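Local atomic coordinates of DNA repair protein PprA (Deinococcus deserti, PDB entry 6MC8), a protein that binds DNA and is linked to filament formation, genome segregation and the repair of radiation-induced DNA damage. Residues A[194-199]-A[286-291]. The protein carries 2 engineered substitutions. Residues are numbered along the deposited sequence; the frame is centred on the assembly and turned at random.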
# COMPACT_ATOMS: atom_id res chain seq x y z
N VAL A 194 3.55 21.38 -1.73
CA VAL A 194 2.88 22.66 -1.92
C VAL A 194 3.44 23.29 -3.19
O VAL A 194 4.65 23.49 -3.30
CB VAL A 194 3.08 23.58 -0.70
CG1 VAL A 194 2.66 24.98 -1.01
CG2 VAL A 194 2.27 23.07 0.47
N HIS A 195 2.57 23.59 -4.14
CA HIS A 195 2.96 23.94 -5.49
C HIS A 195 2.34 25.25 -5.93
O HIS A 195 1.12 25.40 -5.91
CB HIS A 195 2.55 22.83 -6.46
CG HIS A 195 2.88 23.12 -7.89
ND1 HIS A 195 4.15 23.00 -8.39
CD2 HIS A 195 2.10 23.50 -8.92
CE1 HIS A 195 4.14 23.30 -9.68
NE2 HIS A 195 2.91 23.61 -10.02
N ARG A 196 3.18 26.19 -6.36
CA ARG A 196 2.74 27.39 -7.07
C ARG A 196 3.46 27.40 -8.40
O ARG A 196 4.71 27.36 -8.42
CB ARG A 196 3.01 28.66 -6.28
CG ARG A 196 2.40 29.89 -6.94
CD ARG A 196 2.76 31.18 -6.25
NE ARG A 196 2.22 31.27 -4.90
CZ ARG A 196 2.97 31.28 -3.81
NH1 ARG A 196 4.28 31.20 -3.91
NH2 ARG A 196 2.40 31.37 -2.62
N PRO A 197 2.74 27.46 -9.52
CA PRO A 197 3.38 27.27 -10.84
C PRO A 197 4.32 28.41 -11.21
O PRO A 197 3.99 29.59 -11.07
CB PRO A 197 2.19 27.20 -11.79
CG PRO A 197 1.06 26.79 -10.95
CD PRO A 197 1.28 27.43 -9.63
N ALA A 198 5.50 28.04 -11.69
CA ALA A 198 6.51 29.00 -12.10
C ALA A 198 7.37 28.39 -13.20
O ALA A 198 7.87 27.27 -13.06
CB ALA A 198 7.39 29.41 -10.92
N THR A 199 7.51 29.12 -14.29
CA THR A 199 8.45 28.81 -15.35
C THR A 199 9.65 29.74 -15.19
O THR A 199 9.58 30.72 -14.45
CB THR A 199 7.81 28.98 -16.73
OG1 THR A 199 7.45 30.35 -16.95
CG2 THR A 199 6.58 28.12 -16.86
N GLU A 286 5.60 28.06 3.66
CA GLU A 286 6.60 29.06 4.01
C GLU A 286 7.91 28.82 3.27
O GLU A 286 8.62 29.77 2.94
CB GLU A 286 6.83 29.08 5.52
CG GLU A 286 5.76 29.79 6.31
CD GLU A 286 5.82 31.31 6.16
OE1 GLU A 286 6.94 31.85 6.05
OE2 GLU A 286 4.76 31.96 6.14
N THR A 287 8.25 27.55 3.02
CA THR A 287 9.46 27.26 2.26
C THR A 287 9.29 27.64 0.80
O THR A 287 10.21 28.19 0.19
CB THR A 287 9.83 25.78 2.41
OG1 THR A 287 9.96 25.46 3.80
CG2 THR A 287 11.13 25.47 1.72
N LEU A 288 8.11 27.39 0.23
CA LEU A 288 7.86 27.75 -1.16
C LEU A 288 7.82 29.26 -1.36
O LEU A 288 8.33 29.77 -2.36
CB LEU A 288 6.56 27.11 -1.65
CG LEU A 288 6.17 27.44 -3.10
CD1 LEU A 288 7.21 26.94 -4.06
CD2 LEU A 288 4.81 26.89 -3.44
N ASP A 289 7.22 29.98 -0.42
CA ASP A 289 7.12 31.43 -0.55
C ASP A 289 8.48 32.09 -0.41
O ASP A 289 8.78 33.07 -1.10
CB ASP A 289 6.14 32.01 0.48
CG ASP A 289 4.70 31.65 0.18
OD1 ASP A 289 4.38 31.39 -1.00
OD2 ASP A 289 3.88 31.66 1.12
N GLU A 290 9.33 31.55 0.45
CA GLU A 290 10.65 32.14 0.64
C GLU A 290 11.59 31.81 -0.52
O GLU A 290 12.36 32.67 -0.95
CB GLU A 290 11.25 31.71 1.98
CG GLU A 290 12.66 32.22 2.23
CD GLU A 290 12.76 33.74 2.21
OE1 GLU A 290 11.81 34.43 2.65
OE2 GLU A 290 13.78 34.26 1.72
N LEU A 291 11.51 30.58 -1.04
CA LEU A 291 12.37 30.19 -2.16
C LEU A 291 12.03 30.95 -3.43
O LEU A 291 12.91 31.26 -4.23
CB LEU A 291 12.27 28.69 -2.40
CG LEU A 291 13.01 27.79 -1.42
CD1 LEU A 291 12.52 26.39 -1.64
CD2 LEU A 291 14.49 27.87 -1.65
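Arg-196 reaches over from just past the end of strand 189-195 to grip Asp-289 on the long helix, and this salt bridge is the polar half of the contact. Both terminal nitrogens close on a single carboxylate oxygen: OD1 of Asp-289 takes NH2 of Arg-196 on its syn lone pair, at 2.6 Å, while NH1 of Arg-196 meets the same OD1 at 2.9 Å, nearly along the C-O axis. Sharing one oxygen has its cost: the NH2 bond is the straighter (154°), the NH1 bond clearly bent (133°). OD1 sits in the guanidinium plane, and the two flat groups are almost coplanar. In the arginine, CG lies anti to the backbone N (chi1 -173°), the chain stays extended through chi2 and bends at chi3, which turns its end toward the carboxylate. Two further acceptors hold the guanidinium: NE bonds to the carbonyl of Ala-177 and NH1 to Gln-292. A methionine here would probably leave the Asp-289 carboxylate without its countercharge and the Ala-177 carbonyl without this donor.

The apolar half belongs to Leu-288, whose CD2 presses against the strand end and the residue after it. That methyl touches Val-194 CG1 at 3.8 Å and lies 3.4 Å from the backbone N of Arg-196, so it packs on main chain too.

The contact thus ties the end of strand 189-195, inside a four-stranded antiparallel sheet, to helix 274-304. Val-194 also packs on Ala-284 of that helix and on neighbouring strand 179-186, whereas His-195, whose CB points away from the helix, hydrogen-bonds through ND1 to Ser-261 OG of strand 261-267.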